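Inositol-3-phosphate synthase (Caenorhabditis elegans, PDB 1VKO) belongs to the myo-inositol-1-phosphate synthase family and binds nicotinamide-adenine-dinucleotide, probably with a Rossmann-type domain, in a four-chain assembly. Local coordinates at residues 142-154 with 449-461. Sequence-based numbering, arbitrary orientation.
Sequences FKDIVPILSPNDL and YDLAILTELASRV
Ile453 packs against Ile148, Leu149 and Pro151. Its CD1 touches Pro151 CG at 3.9 Å and the backbone O of Leu149 at 3.8 Å. CG2, anti to the backbone N, meets Leu149 O and Ile148 CD1. One turn back, Pro151 sits on a face of the Tyr449 ring as a CH-pi contact, with CB 4.1 Å from the ring centroid. The Tyr449 hydroxyl hydrogen-bonds to Ala92 O. One turn on, Leu457 CD1 packs against Val146 CG2 at 3.7 Å, and Leu149 crosses the side chain of Glu456 at about a right angle, its CD1 against CB.

Polar bonds close the far end. Arg460 grips Pro147 O end-on, with NH2 at 2.9 Å and NH1 at 3.0 Å, both from the same face of the carbonyl. Arg460 NE and NH2 hold the Glu456 carboxylate side-on, NE to OE2 and NH2 to OE1, a salt bridge with Arg460 NH2 2.9 Å from Glu456 OE1. The guanidinium is thus fixed in rotation, and NH1 also hydrogen-bonds to Val71 O.

The contact is buried. It joins the connection between strands 136-141 and 154-159 to the C-terminal half of helix 440-458 and the turn that follows it. Strand 77-82 touches Leu149 and Ala452, helix 120-123 touches Ile148 and Ile453, and helix 498-513 packs on Phe142.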
loop_
_atom_site.group_PDB
_atom_site.type_symbol
_atom_site.label_atom_id
_atom_site.label_comp_id
_atom_site.label_asym_id
_atom_site.label_seq_id
_atom_site.Cartn_x
_atom_site.Cartn_y
_atom_site.Cartn_z
ATOM N N PHE A 142 26.228 4.333 -21.911
ATOM C CA PHE A 142 27.394 3.938 -21.190
ATOM C C PHE A 142 28.392 3.147 -22.061
ATOM O O PHE A 142 29.615 3.345 -21.952
ATOM C CB PHE A 142 26.954 3.090 -20.008
ATOM C CG PHE A 142 28.040 2.831 -19.025
ATOM C CD1 PHE A 142 28.283 3.735 -17.999
ATOM C CD2 PHE A 142 28.830 1.682 -19.124
ATOM C CE1 PHE A 142 29.313 3.505 -17.093
ATOM C CE2 PHE A 142 29.850 1.435 -18.223
ATOM C CZ PHE A 142 30.098 2.354 -17.206
ATOM N N LYS A 143 27.897 2.242 -22.903
ATOM C CA LYS A 143 28.804 1.307 -23.586
ATOM C C LYS A 143 29.537 1.970 -24.749
ATOM O O LYS A 143 30.443 1.386 -25.311
ATOM C CB LYS A 143 28.059 0.061 -24.049
ATOM C CG LYS A 143 26.903 0.341 -25.021
ATOM C CD LYS A 143 25.939 -0.823 -25.016
ATOM C CE LYS A 143 24.713 -0.506 -25.808
ATOM N NZ LYS A 143 25.173 -0.497 -27.229
ATOM N N ASP A 144 29.143 3.205 -25.077
ATOM C CA ASP A 144 29.796 3.986 -26.110
ATOM C C ASP A 144 31.008 4.795 -25.606
ATOM O O ASP A 144 31.764 5.339 -26.403
ATOM C CB ASP A 144 28.782 4.936 -26.748
ATOM C CG ASP A 144 27.753 4.215 -27.606
ATOM O OD1 ASP A 144 27.739 2.976 -27.651
ATOM O OD2 ASP A 144 26.895 4.815 -28.272
ATOM N N ILE A 145 31.184 4.898 -24.291
ATOM C CA ILE A 145 32.219 5.749 -23.733
ATOM C C ILE A 145 33.607 5.099 -23.796
ATOM O O ILE A 145 34.478 5.601 -24.495
ATOM C CB ILE A 145 31.836 6.199 -22.319
ATOM C CG1 ILE A 145 30.574 7.049 -22.375
ATOM C CG2 ILE A 145 32.961 6.987 -21.684
ATOM C CD1 ILE A 145 29.991 7.332 -20.968
ATOM N N VAL A 146 33.822 4.012 -23.053
ATOM C CA VAL A 146 34.964 3.131 -23.320
ATOM C C VAL A 146 34.425 1.764 -23.765
ATOM O O VAL A 146 33.389 1.327 -23.286
ATOM C CB VAL A 146 36.019 3.030 -22.161
ATOM C CG1 VAL A 146 36.684 4.367 -21.900
ATOM C CG2 VAL A 146 35.429 2.518 -20.897
ATOM N N PRO A 147 35.062 1.148 -24.755
ATOM C CA PRO A 147 34.602 -0.144 -25.267
ATOM C C PRO A 147 34.520 -1.195 -24.166
ATOM O O PRO A 147 35.468 -1.365 -23.389
ATOM C CB PRO A 147 35.667 -0.512 -26.323
ATOM C CG PRO A 147 36.262 0.823 -26.760
ATOM C CD PRO A 147 36.222 1.672 -25.507
ATOM N N ILE A 148 33.374 -1.873 -24.076
ATOM C CA ILE A 148 33.163 -2.918 -23.061
ATOM C C ILE A 148 32.483 -4.116 -23.700
ATOM O O ILE A 148 31.952 -3.999 -24.780
ATOM C CB ILE A 148 32.325 -2.406 -21.864
ATOM C CG1 ILE A 148 30.971 -1.854 -22.339
ATOM C CG2 ILE A 148 33.115 -1.391 -21.045
ATOM C CD1 ILE A 148 29.995 -1.482 -21.249
ATOM N N LEU A 149 32.504 -5.268 -23.037
ATOM C CA LEU A 149 31.803 -6.442 -23.554
ATOM C C LEU A 149 30.289 -6.243 -23.685
ATOM O O LEU A 149 29.695 -5.401 -23.012
ATOM C CB LEU A 149 32.053 -7.635 -22.640
ATOM C CG LEU A 149 33.482 -8.099 -22.427
ATOM C CD1 LEU A 149 33.535 -8.859 -21.119
ATOM C CD2 LEU A 149 33.925 -8.965 -23.624
ATOM N N SER A 150 29.680 -7.010 -24.587
ATOM C CA SER A 150 28.248 -7.245 -24.548
ATOM C C SER A 150 28.084 -8.588 -23.911
ATOM O O SER A 150 28.951 -9.448 -24.088
ATOM C CB SER A 150 27.687 -7.339 -25.965
ATOM O OG SER A 150 26.516 -8.153 -25.998
ATOM N N PRO A 151 26.985 -8.832 -23.211
ATOM C CA PRO A 151 26.808 -10.143 -22.581
ATOM C C PRO A 151 26.759 -11.246 -23.627
ATOM O O PRO A 151 26.896 -12.407 -23.277
ATOM C CB PRO A 151 25.465 -10.014 -21.862
ATOM C CG PRO A 151 25.324 -8.517 -21.611
ATOM C CD PRO A 151 25.851 -7.927 -22.929
ATOM N N ASN A 152 26.562 -10.884 -24.893
ATOM C CA ASN A 152 26.590 -11.863 -25.957
ATOM C C ASN A 152 27.996 -12.431 -26.153
ATOM O O ASN A 152 28.135 -13.515 -26.683
ATOM C CB ASN A 152 26.038 -11.278 -27.272
ATOM C CG ASN A 152 24.596 -10.792 -27.136
ATOM O OD1 ASN A 152 23.814 -11.281 -26.301
ATOM N ND2 ASN A 152 24.238 -9.821 -27.953
ATOM N N ASP A 153 29.018 -11.711 -25.678
ATOM C CA ASP A 153 30.422 -12.063 -25.913
ATOM C C ASP A 153 30.974 -12.892 -24.774
ATOM O O ASP A 153 32.180 -13.236 -24.776
ATOM C CB ASP A 153 31.290 -10.804 -25.985
ATOM C CG ASP A 153 30.907 -9.885 -27.102
ATOM O OD1 ASP A 153 30.822 -10.374 -28.258
ATOM O OD2 ASP A 153 30.692 -8.660 -26.917
ATOM N N LEU A 154 30.132 -13.161 -23.770
ATOM C CA LEU A 154 30.572 -13.914 -22.585
ATOM C C LEU A 154 30.365 -15.390 -22.820
ATOM O O LEU A 154 29.276 -15.809 -23.208
ATOM C CB LEU A 154 29.811 -13.491 -21.323
ATOM C CG LEU A 154 29.843 -12.070 -20.718
ATOM C CD1 LEU A 154 28.805 -11.951 -19.563
ATOM C CD2 LEU A 154 31.246 -11.632 -20.220
ATOM N N TYR A 449 25.687 -9.776 -15.313
ATOM C CA TYR A 449 26.372 -9.345 -16.530
ATOM C C TYR A 449 27.165 -8.084 -16.236
ATOM O O TYR A 449 28.272 -7.972 -16.694
ATOM C CB TYR A 449 25.458 -9.097 -17.731
ATOM C CG TYR A 449 24.502 -10.178 -18.092
ATOM C CD1 TYR A 449 24.854 -11.513 -18.034
ATOM C CD2 TYR A 449 23.220 -9.851 -18.514
ATOM C CE1 TYR A 449 23.944 -12.513 -18.401
ATOM C CE2 TYR A 449 22.306 -10.825 -18.883
ATOM C CZ TYR A 449 22.677 -12.137 -18.825
ATOM O OH TYR A 449 21.742 -13.079 -19.120
ATOM N N ASP A 450 26.640 -7.164 -15.426
ATOM C CA ASP A 450 27.384 -5.940 -15.162
ATOM C C ASP A 450 28.648 -6.168 -14.355
ATOM O O ASP A 450 29.691 -5.524 -14.622
ATOM C CB ASP A 450 26.542 -4.904 -14.448
ATOM C CG ASP A 450 25.345 -4.424 -15.272
ATOM O OD1 ASP A 450 25.500 -4.222 -16.504
ATOM O OD2 ASP A 450 24.217 -4.194 -14.751
ATOM N N LEU A 451 28.576 -7.037 -13.343
ATOM C CA LEU A 451 29.766 -7.275 -12.505
ATOM C C LEU A 451 30.895 -7.866 -13.376
ATOM O O LEU A 451 32.035 -7.389 -13.378
ATOM C CB LEU A 451 29.437 -8.174 -11.310
ATOM C CG LEU A 451 28.517 -7.613 -10.212
ATOM C CD1 LEU A 451 27.769 -8.761 -9.553
ATOM C CD2 LEU A 451 29.273 -6.793 -9.168
ATOM N N ALA A 452 30.569 -8.892 -14.145
ATOM C CA ALA A 452 31.564 -9.487 -15.007
ATOM C C ALA A 452 32.146 -8.371 -15.890
ATOM O O ALA A 452 33.372 -8.273 -16.058
ATOM C CB ALA A 452 30.944 -10.611 -15.850
ATOM N N ILE A 453 31.271 -7.509 -16.410
ATOM C CA ILE A 453 31.638 -6.640 -17.520
ATOM C C ILE A 453 32.524 -5.503 -17.014
ATOM O O ILE A 453 33.538 -5.157 -17.620
ATOM C CB ILE A 453 30.371 -6.197 -18.298
ATOM C CG1 ILE A 453 29.895 -7.358 -19.193
ATOM C CG2 ILE A 453 30.609 -4.928 -19.133
ATOM C CD1 ILE A 453 28.567 -7.133 -19.866
ATOM N N LEU A 454 32.178 -4.948 -15.874
ATOM C CA LEU A 454 33.009 -3.914 -15.299
ATOM C C LEU A 454 34.347 -4.463 -14.824
ATOM O O LEU A 454 35.337 -3.719 -14.782
ATOM C CB LEU A 454 32.263 -3.232 -14.150
ATOM C CG LEU A 454 31.051 -2.479 -14.656
ATOM C CD1 LEU A 454 30.109 -2.198 -13.540
ATOM C CD2 LEU A 454 31.420 -1.192 -15.452
ATOM N N THR A 455 34.388 -5.754 -14.465
ATOM C CA THR A 455 35.645 -6.384 -14.052
ATOM C C THR A 455 36.644 -6.506 -15.208
ATOM O O THR A 455 37.801 -6.118 -15.063
ATOM C CB THR A 455 35.408 -7.747 -13.406
ATOM O OG1 THR A 455 34.675 -7.574 -12.189
ATOM C CG2 THR A 455 36.743 -8.341 -12.930
ATOM N N GLU A 456 36.186 -7.039 -16.343
ATOM C CA GLU A 456 37.028 -7.160 -17.531
ATOM C C GLU A 456 37.521 -5.791 -17.978
ATOM O O GLU A 456 38.656 -5.657 -18.440
ATOM C CB GLU A 456 36.270 -7.830 -18.673
ATOM C CG GLU A 456 37.149 -8.326 -19.812
ATOM C CD GLU A 456 37.649 -7.215 -20.712
ATOM O OE1 GLU A 456 36.842 -6.320 -21.045
ATOM O OE2 GLU A 456 38.849 -7.236 -21.104
ATOM N N LEU A 457 36.663 -4.781 -17.849
ATOM C CA LEU A 457 37.034 -3.425 -18.194
ATOM C C LEU A 457 38.124 -2.965 -17.247
ATOM O O LEU A 457 39.154 -2.464 -17.693
ATOM C CB LEU A 457 35.837 -2.466 -18.162
ATOM C CG LEU A 457 36.232 -0.976 -18.078
ATOM C CD1 LEU A 457 36.972 -0.499 -19.354
ATOM C CD2 LEU A 457 35.070 -0.080 -17.752
ATOM N N ALA A 458 37.928 -3.139 -15.945
ATOM C CA ALA A 458 38.959 -2.715 -15.002
ATOM C C ALA A 458 40.292 -3.453 -15.267
ATOM O O ALA A 458 41.393 -2.910 -15.020
ATOM C CB ALA A 458 38.486 -2.900 -13.567
ATOM N N SER A 459 40.192 -4.683 -15.780
ATOM C CA SER A 459 41.373 -5.477 -16.065
ATOM C C SER A 459 42.161 -4.835 -17.200
ATOM O O SER A 459 43.312 -5.203 -17.420
ATOM C CB SER A 459 41.016 -6.936 -16.373
ATOM O OG SER A 459 40.831 -7.163 -17.757
ATOM N N ARG A 460 41.538 -3.866 -17.888
ATOM C CA ARG A 460 42.128 -3.125 -19.023
ATOM C C ARG A 460 42.606 -1.716 -18.691
ATOM O O ARG A 460 43.124 -1.007 -19.549
ATOM C CB ARG A 460 41.156 -3.049 -20.210
ATOM C CG ARG A 460 41.179 -4.303 -21.070
ATOM C CD ARG A 460 40.327 -4.218 -22.349
ATOM N NE ARG A 460 38.897 -4.310 -22.055
ATOM C CZ ARG A 460 37.978 -3.375 -22.298
ATOM N NH1 ARG A 460 38.276 -2.219 -22.878
ATOM N NH2 ARG A 460 36.724 -3.618 -21.963
ATOM N N VAL A 461 42.432 -1.294 -17.455
ATOM C CA VAL A 461 42.822 0.060 -17.080
ATOM C C VAL A 461 44.100 0.023 -16.238
ATOM O O VAL A 461 44.246 -0.830 -15.363
ATOM C CB VAL A 461 41.679 0.793 -16.309
ATOM C CG1 VAL A 461 42.098 2.205 -15.917
ATOM C CG2 VAL A 461 40.389 0.820 -17.134
#